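Local coordinates for protein importin subunit beta-1 (Saccharomyces cerevisiae, PDB 5OWU) that carries proteins into the nucleus as the importin beta subunit, pairing with importin alpha, which recognises the classical nuclear localization signal of the cargo, at residues I182-G187 against L202-D207; T193-R198 against A235-V240; E231-E236 against A242-C247. All coordinates share one frame; numbering follows the deposited sequence.

Contact 1: residues I182-G187 against L202-D207; sequences IAIVQG and LNALAD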
loop_
_atom_site.group_PDB
_atom_site.type_symbol
_atom_site.label_atom_id
_atom_site.label_comp_id
_atom_site.label_asym_id
_atom_site.label_seq_id
_atom_site.Cartn_x
_atom_site.Cartn_y
_atom_site.Cartn_z
ATOM N N ILE A 182 -15.757 27.854 11.083
ATOM C CA ILE A 182 -15.932 28.769 12.203
ATOM C C ILE A 182 -15.856 27.989 13.498
ATOM O O ILE A 182 -15.126 28.355 14.426
ATOM C CB ILE A 182 -17.253 29.549 12.088
ATOM C CG1 ILE A 182 -17.220 30.478 10.878
ATOM C CG2 ILE A 182 -17.489 30.368 13.345
ATOM C CD1 ILE A 182 -18.586 30.985 10.468
ATOM N N ALA A 183 -16.565 26.866 13.557
ATOM C CA ALA A 183 -16.573 26.112 14.799
ATOM C C ALA A 183 -15.179 25.579 15.104
ATOM O O ALA A 183 -14.728 25.617 16.256
ATOM C CB ALA A 183 -17.601 24.980 14.715
ATOM N N ILE A 184 -14.454 25.141 14.075
ATOM C CA ILE A 184 -13.170 24.500 14.332
ATOM C C ILE A 184 -12.123 25.539 14.703
ATOM O O ILE A 184 -11.434 25.414 15.724
ATOM C CB ILE A 184 -12.734 23.658 13.118
ATOM C CG1 ILE A 184 -13.592 22.391 13.028
ATOM C CG2 ILE A 184 -11.241 23.295 13.211
ATOM C CD1 ILE A 184 -13.297 21.526 11.833
ATOM N N VAL A 185 -12.000 26.589 13.889
ATOM C CA VAL A 185 -10.939 27.570 14.107
ATOM C C VAL A 185 -11.152 28.294 15.427
ATOM O O VAL A 185 -10.183 28.689 16.088
ATOM C CB VAL A 185 -10.864 28.539 12.913
ATOM C CG1 VAL A 185 -9.827 29.633 13.152
ATOM C CG2 VAL A 185 -10.530 27.763 11.645
ATOM N N GLN A 186 -12.409 28.444 15.856
ATOM C CA GLN A 186 -12.676 29.020 17.170
ATOM C C GLN A 186 -11.949 28.252 18.266
ATOM O O GLN A 186 -11.405 28.852 19.199
ATOM C CB GLN A 186 -14.183 29.050 17.443
ATOM C CG GLN A 186 -14.882 30.261 16.841
ATOM C CD GLN A 186 -16.386 30.306 17.083
ATOM O OE1 GLN A 186 -17.054 31.244 16.642
ATOM N NE2 GLN A 186 -16.928 29.304 17.776
ATOM N N GLY A 187 -11.912 26.923 18.167
ATOM C CA GLY A 187 -11.181 26.153 19.154
ATOM C C GLY A 187 -9.680 26.127 18.945
ATOM O O GLY A 187 -8.944 25.833 19.892
ATOM N N LEU A 202 -7.367 21.278 16.047
ATOM C CA LEU A 202 -6.420 21.083 14.954
ATOM C C LEU A 202 -6.615 19.723 14.287
ATOM O O LEU A 202 -6.556 19.611 13.054
ATOM C CB LEU A 202 -4.995 21.247 15.483
ATOM C CG LEU A 202 -4.680 22.667 15.966
ATOM C CD1 LEU A 202 -3.394 22.693 16.764
ATOM C CD2 LEU A 202 -4.584 23.625 14.797
ATOM N N ASN A 203 -6.867 18.682 15.081
ATOM C CA ASN A 203 -7.145 17.367 14.508
ATOM C C ASN A 203 -8.413 17.396 13.657
ATOM O O ASN A 203 -8.450 16.835 12.552
ATOM C CB ASN A 203 -7.260 16.333 15.629
ATOM C CG ASN A 203 -5.932 16.078 16.330
ATOM O OD1 ASN A 203 -4.865 16.263 15.751
ATOM N ND2 ASN A 203 -5.998 15.641 17.579
ATOM N N ALA A 204 -9.460 18.056 14.148
ATOM C CA ALA A 204 -10.670 18.217 13.349
ATOM C C ALA A 204 -10.388 18.994 12.068
ATOM O O ALA A 204 -10.912 18.662 11.002
ATOM C CB ALA A 204 -11.745 18.913 14.176
ATOM N N LEU A 205 -9.570 20.041 12.153
ATOM C CA LEU A 205 -9.251 20.834 10.971
ATOM C C LEU A 205 -8.585 19.969 9.912
ATOM O O LEU A 205 -8.955 20.002 8.722
ATOM C CB LEU A 205 -8.347 22.003 11.367
ATOM C CG LEU A 205 -7.963 22.977 10.260
ATOM C CD1 LEU A 205 -9.212 23.584 9.628
ATOM C CD2 LEU A 205 -7.036 24.069 10.807
ATOM N N ALA A 206 -7.591 19.181 10.338
ATOM C CA ALA A 206 -6.984 18.198 9.450
ATOM C C ALA A 206 -8.050 17.314 8.814
ATOM O O ALA A 206 -8.039 17.091 7.598
ATOM C CB ALA A 206 -5.971 17.354 10.220
ATOM N N ASP A 207 -8.994 16.813 9.625
ATOM C CA ASP A 207 -10.064 15.976 9.076
ATOM C C ASP A 207 -10.912 16.728 8.057
ATOM O O ASP A 207 -11.458 16.119 7.130
ATOM C CB ASP A 207 -10.978 15.459 10.191
ATOM C CG ASP A 207 -10.302 14.429 11.079
ATOM O OD1 ASP A 207 -9.384 13.730 10.610
ATOM O OD2 ASP A 207 -10.701 14.321 12.255
#
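Where Ile184 meets Ala204 and Leu205 no polar bond passes between the helices; the polar atom that several groups grip, Gln186 NE2, lies well to one side. That amide nitrogen is hydrogen-bonded to both Thr143 OG1 and Val140 O, and the same threonine hydroxyl also pairs with Ala183 O, which ties this flank of helix 177-188 to the chain before it. Between 182-187 and 202-207 the side-chain contact is apolar, and Ile184 does the touching for its segment. Its CG1 stands anti to its carbonyl carbon (chi1 -73°), and a chi2 of 177° extends the chain and brings CD1 beside the methyl of Ala204, 3.8 Å from Ala204 CB. The branch methyl takes the other partner: Ile184 CG2 comes to 3.7 Å from Leu205 CB, with Leu205 CD1 a little farther off. The isoleucine thus reaches over two successive residues of the facing helix, one branch for each. Here the backbones are close, with Ile184 CA 6.3 Å from Leu205 CA, and at Ala204, which carries only a methyl, CD1 comes as near to the backbone Ala204 O as to CB. Swapping Ile184 for an alanine removes both branches, which would probably open a gap beside the Ala204 methyl and Leu205 CB. Leu205 runs on toward Leu225 and Val229 of helix 219-233, so the packing continues into the next repeat. The two helices are the antiparallel pair of HEAT repeat 5. With all three touching side chains buried and hydrocarbon, shape and dispersion rather than directed bonds hold the pair together at this point, and the polar anchoring is left to the far flank.

Contact 2: residues T193-R198 against A235-V240; sequences TSKAVR and AEDIEV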
loop_
_atom_site.group_PDB
_atom_site.type_symbol
_atom_site.label_atom_id
_atom_site.label_comp_id
_atom_site.label_asym_id
_atom_site.label_seq_id
_atom_site.Cartn_x
_atom_site.Cartn_y
_atom_site.Cartn_z
ATOM N N THR A 193 -7.607 28.446 25.802
ATOM C CA THR A 193 -6.766 28.136 26.950
ATOM C C THR A 193 -6.516 26.647 27.140
ATOM O O THR A 193 -5.509 26.277 27.752
ATOM C CB THR A 193 -7.406 28.704 28.226
ATOM O OG1 THR A 193 -7.530 30.128 28.101
ATOM C CG2 THR A 193 -6.572 28.386 29.466
ATOM N N SER A 194 -7.394 25.787 26.636
ATOM C CA SER A 194 -7.309 24.358 26.908
ATOM C C SER A 194 -6.488 23.667 25.826
ATOM O O SER A 194 -6.830 23.735 24.640
ATOM C CB SER A 194 -8.701 23.740 26.985
ATOM O OG SER A 194 -8.605 22.330 26.976
ATOM N N LYS A 195 -5.417 22.984 26.240
ATOM C CA LYS A 195 -4.611 22.227 25.290
ATOM C C LYS A 195 -5.432 21.124 24.636
ATOM O O LYS A 195 -5.286 20.863 23.436
ATOM C CB LYS A 195 -3.387 21.638 25.989
ATOM C CG LYS A 195 -2.455 22.690 26.572
ATOM C CD LYS A 195 -1.197 22.068 27.161
ATOM C CE LYS A 195 -0.211 23.139 27.625
ATOM N NZ LYS A 195 1.158 22.595 27.881
ATOM N N ALA A 196 -6.297 20.460 25.407
ATOM C CA ALA A 196 -7.164 19.442 24.826
ATOM C C ALA A 196 -8.039 20.037 23.730
ATOM O O ALA A 196 -8.243 19.414 22.681
ATOM C CB ALA A 196 -8.026 18.800 25.912
ATOM N N VAL A 197 -8.542 21.256 23.945
ATOM C CA VAL A 197 -9.431 21.875 22.968
ATOM C C VAL A 197 -8.661 22.259 21.711
ATOM O O VAL A 197 -9.134 22.027 20.595
ATOM C CB VAL A 197 -10.157 23.088 23.582
ATOM C CG1 VAL A 197 -10.989 23.811 22.524
ATOM C CG2 VAL A 197 -11.064 22.646 24.727
ATOM N N ARG A 198 -7.472 22.859 21.864
ATOM C CA ARG A 198 -6.672 23.204 20.692
ATOM C C ARG A 198 -6.295 21.958 19.906
ATOM O O ARG A 198 -6.317 21.966 18.669
ATOM C CB ARG A 198 -5.408 23.962 21.101
ATOM C CG ARG A 198 -5.639 25.366 21.615
ATOM C CD ARG A 198 -4.350 26.174 21.572
ATOM N NE ARG A 198 -4.171 26.845 20.286
ATOM C CZ ARG A 198 -3.107 27.565 19.950
ATOM N NH1 ARG A 198 -2.097 27.711 20.797
ATOM N NH2 ARG A 198 -3.053 28.139 18.757
ATOM N N ALA A 235 3.307 27.361 18.860
ATOM C CA ALA A 235 2.812 27.310 20.232
ATOM C C ALA A 235 3.824 26.634 21.156
ATOM O O ALA A 235 4.682 25.859 20.728
ATOM C CB ALA A 235 1.477 26.568 20.301
ATOM N N GLU A 236 3.701 26.931 22.454
ATOM C CA GLU A 236 4.663 26.416 23.424
ATOM C C GLU A 236 4.483 24.921 23.649
ATOM O O GLU A 236 5.469 24.193 23.820
ATOM C CB GLU A 236 4.537 27.168 24.750
ATOM C CG GLU A 236 4.866 28.655 24.669
ATOM C CD GLU A 236 6.279 28.925 24.179
ATOM O OE1 GLU A 236 6.436 29.693 23.205
ATOM O OE2 GLU A 236 7.232 28.366 24.764
ATOM N N ASP A 237 3.242 24.442 23.652
ATOM C CA ASP A 237 2.983 23.040 23.951
ATOM C C ASP A 237 3.327 22.167 22.751
ATOM O O ASP A 237 2.916 22.454 21.622
ATOM C CB ASP A 237 1.526 22.834 24.348
ATOM C CG ASP A 237 1.203 21.386 24.598
ATOM O OD1 ASP A 237 1.397 20.931 25.743
ATOM O OD2 ASP A 237 0.773 20.699 23.649
ATOM N N ILE A 238 4.059 21.079 23.007
ATOM C CA ILE A 238 4.633 20.290 21.922
ATOM C C ILE A 238 3.563 19.481 21.198
ATOM O O ILE A 238 3.673 19.240 19.991
ATOM C CB ILE A 238 5.757 19.386 22.466
ATOM C CG1 ILE A 238 6.512 18.727 21.308
ATOM C CG2 ILE A 238 5.195 18.337 23.434
ATOM C CD1 ILE A 238 7.715 17.905 21.737
ATOM N N GLU A 239 2.525 19.034 21.907
ATOM C CA GLU A 239 1.446 18.306 21.242
ATOM C C GLU A 239 0.653 19.223 20.319
ATOM O O GLU A 239 0.247 18.813 19.221
ATOM C CB GLU A 239 0.532 17.659 22.282
ATOM C CG GLU A 239 1.140 16.433 22.947
ATOM C CD GLU A 239 0.325 15.941 24.128
ATOM O OE1 GLU A 239 -0.815 15.475 23.915
ATOM O OE2 GLU A 239 0.824 16.029 25.271
ATOM N N VAL A 240 0.421 20.467 20.745
ATOM C CA VAL A 240 -0.226 21.444 19.876
ATOM C C VAL A 240 0.599 21.641 18.613
ATOM O O VAL A 240 0.069 21.632 17.497
ATOM C CB VAL A 240 -0.441 22.771 20.629
ATOM C CG1 VAL A 240 -0.860 23.899 19.676
ATOM C CG2 VAL A 240 -1.487 22.588 21.706
#
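Arg198 and Val240 form the enclosed half of this contact, Lys195, exposed, and the partly exposed Asp237 the half nearer solvent. Inside, Val240 CG1 lies over one face of the Arg198 guanidinium, off toward its rim, while Arg198 NH1 comes within 3.8 Å of Ala235 CB. The arginine chain bends at chi3 (88°), and its polar atoms find their partners outside the two segments: NH2 in a salt bridge with Glu231, NE bonding to Ala188 O. On the outer side a single extended chain does the work. Lys195 NZ donates to Asp237 OD1 at 2.7 Å, meeting that oxygen on its anti side and 25° out of the carboxylate plane. The other oxygen of the same aspartate caps a helix, Asp237 OD2 accepting from Val240 N at 2.9 Å through its anti lone pair. Ser194 does the like for its own helix, with Ser194 OG taking the N-H of Val197. Two capped helix starts lie side by side, and their helices, 195-208 and 238-255, run on in the same direction, as expected of the second helices of consecutive HEAT repeats, here 5 and 6, stacked in a solenoid.

Contact 3: residues E231-E236 against A242-C247; sequences EATQAE and AAAFGC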
loop_
_atom_site.group_PDB
_atom_site.type_symbol
_atom_site.label_atom_id
_atom_site.label_comp_id
_atom_site.label_asym_id
_atom_site.label_seq_id
_atom_site.Cartn_x
_atom_site.Cartn_y
_atom_site.Cartn_z
ATOM N N GLU A 231 0.583 30.081 13.533
ATOM C CA GLU A 231 0.550 30.475 14.930
ATOM C C GLU A 231 0.590 29.223 15.796
ATOM O O GLU A 231 1.366 29.152 16.755
ATOM C CB GLU A 231 -0.704 31.315 15.216
ATOM C CG GLU A 231 -0.715 31.997 16.579
ATOM C CD GLU A 231 -0.649 31.013 17.740
ATOM O OE1 GLU A 231 0.228 31.170 18.617
ATOM O OE2 GLU A 231 -1.471 30.072 17.770
ATOM N N ALA A 232 -0.219 28.219 15.450
ATOM C CA ALA A 232 -0.255 27.007 16.263
ATOM C C ALA A 232 1.058 26.235 16.191
ATOM O O ALA A 232 1.462 25.621 17.186
ATOM C CB ALA A 232 -1.418 26.108 15.841
ATOM N N THR A 233 1.736 26.235 15.039
ATOM C CA THR A 233 3.018 25.540 14.971
ATOM C C THR A 233 4.066 26.198 15.849
ATOM O O THR A 233 5.040 25.539 16.226
ATOM C CB THR A 233 3.566 25.488 13.545
ATOM O OG1 THR A 233 3.896 26.811 13.113
ATOM C CG2 THR A 233 2.565 24.852 12.591
ATOM N N GLN A 234 3.906 27.481 16.166
ATOM C CA GLN A 234 4.830 28.140 17.083
ATOM C C GLN A 234 4.360 28.113 18.540
ATOM O O GLN A 234 4.977 28.766 19.386
ATOM C CB GLN A 234 5.064 29.586 16.642
ATOM C CG GLN A 234 5.410 29.724 15.159
ATOM C CD GLN A 234 6.639 28.926 14.773
ATOM O OE1 GLN A 234 7.742 29.203 15.242
ATOM N NE2 GLN A 234 6.453 27.923 13.916
ATOM N N ALA A 235 3.307 27.361 18.860
ATOM C CA ALA A 235 2.812 27.310 20.232
ATOM C C ALA A 235 3.824 26.634 21.156
ATOM O O ALA A 235 4.682 25.859 20.728
ATOM C CB ALA A 235 1.477 26.568 20.301
ATOM N N GLU A 236 3.701 26.931 22.454
ATOM C CA GLU A 236 4.663 26.416 23.424
ATOM C C GLU A 236 4.483 24.921 23.649
ATOM O O GLU A 236 5.469 24.193 23.820
ATOM C CB GLU A 236 4.537 27.168 24.750
ATOM C CG GLU A 236 4.866 28.655 24.669
ATOM C CD GLU A 236 6.279 28.925 24.179
ATOM O OE1 GLU A 236 6.436 29.693 23.205
ATOM O OE2 GLU A 236 7.232 28.366 24.764
ATOM N N ALA A 242 2.701 19.508 17.263
ATOM C CA ALA A 242 2.597 18.303 16.443
ATOM C C ALA A 242 1.302 18.303 15.637
ATOM O O ALA A 242 1.303 18.036 14.429
ATOM C CB ALA A 242 2.689 17.057 17.326
ATOM N N ALA A 243 0.184 18.619 16.291
ATOM C CA ALA A 243 -1.089 18.672 15.579
ATOM C C ALA A 243 -1.061 19.718 14.469
ATOM O O ALA A 243 -1.518 19.465 13.343
ATOM C CB ALA A 243 -2.216 18.962 16.569
ATOM N N ALA A 244 -0.519 20.902 14.764
ATOM C CA ALA A 244 -0.492 21.966 13.773
ATOM C C ALA A 244 0.359 21.576 12.570
ATOM O O ALA A 244 0.006 21.882 11.426
ATOM C CB ALA A 244 0.018 23.260 14.409
ATOM N N PHE A 245 1.481 20.893 12.807
ATOM C CA PHE A 245 2.319 20.432 11.704
ATOM C C PHE A 245 1.637 19.329 10.903
ATOM O O PHE A 245 1.797 19.270 9.680
ATOM C CB PHE A 245 3.680 19.963 12.229
ATOM C CG PHE A 245 4.746 21.021 12.159
ATOM C CD1 PHE A 245 5.346 21.333 10.952
ATOM C CD2 PHE A 245 5.145 21.707 13.297
ATOM C CE1 PHE A 245 6.326 22.314 10.879
ATOM C CE2 PHE A 245 6.125 22.688 13.230
ATOM C CZ PHE A 245 6.715 22.990 12.022
ATOM N N GLY A 246 0.864 18.457 11.553
ATOM C CA GLY A 246 0.028 17.537 10.792
ATOM C C GLY A 246 -0.887 18.280 9.837
ATOM O O GLY A 246 -1.003 17.934 8.651
ATOM N N CYS A 247 -1.530 19.338 10.342
ATOM C CA CYS A 247 -2.360 20.191 9.492
ATOM C C CYS A 247 -1.564 20.770 8.339
ATOM O O CYS A 247 -1.994 20.727 7.181
ATOM C CB CYS A 247 -2.950 21.335 10.304
ATOM S SG CYS A 247 -4.416 20.905 11.143
#
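Ala232 comes first along 231-236, its methyl pressed against that of Ala244, with Ala232 CB and Ala244 CB only 3.5 Å apart, tighter than usual for two carbons. Next, Thr233 carries most of the contact. Its backbone nitrogen also lies against the Ala244 methyl, and its own methyl arrives from another side, Thr233 CG2 standing 3.5 Å from Ala244 CB. The same CG2 sits over a face of the Phe245 ring, 4.3 Å from the ring centroid and 17° off the normal, a CH-pi contact. Nearer the rim of the ring, Thr233 CB meets Phe245 CE2 at 3.8 Å. A chi1 of 67° places the hydroxyl between the backbone nitrogen and the carbonyl carbon, which turns the methyl toward helix 238-255 and leaves OG1 to bond back to Cys230 O in its own helix. Gln234 then leaves helical geometry and curls its side chain back, so that Gln234 NE2 donates to Thr233 OG1 at 2.9 Å, in a nearly straight bond close to its amide plane. With these two bonds the buried hydroxyl is satisfied and the rotation of the threonine is probably fixed. Farther on, Ala235 N bonds to Ala232 O as the chain turns away. Phe245 also touches Met285 and Thr271, carrying the packing toward the following repeat. The small side chains here are consistent with the close approach of the antiparallel helices of HEAT repeat 6, with Thr233 CA 5.2 Å from Ala244 CA; methyls and a ring face meet across the interface, while its one hydroxyl finds its partners on its own side.

How the contacts relate
Contacts 1 and 3 are buried and held across the interface by apolar packing, each joining the two antiparallel helices inside one HEAT repeat, the fifth and the sixth; in contact 3 a threonine hydroxyl stays on its own side. Contact 2 is partly buried and links those repeats through the starts of their second helices. It shares helix 195-208 with contact 1 and helix 238-255 with contact 3, and Ala235 and Glu236 belong to both contacts 2 and 3. Deeper along the same two helices, Leu202 packs on Ala243, which brings contacts 1 and 3 together. At these places packing joins helices within a repeat, while charge enters between repeats, the Arg198-Glu231 salt bridge also tying contact 2 to contact 3.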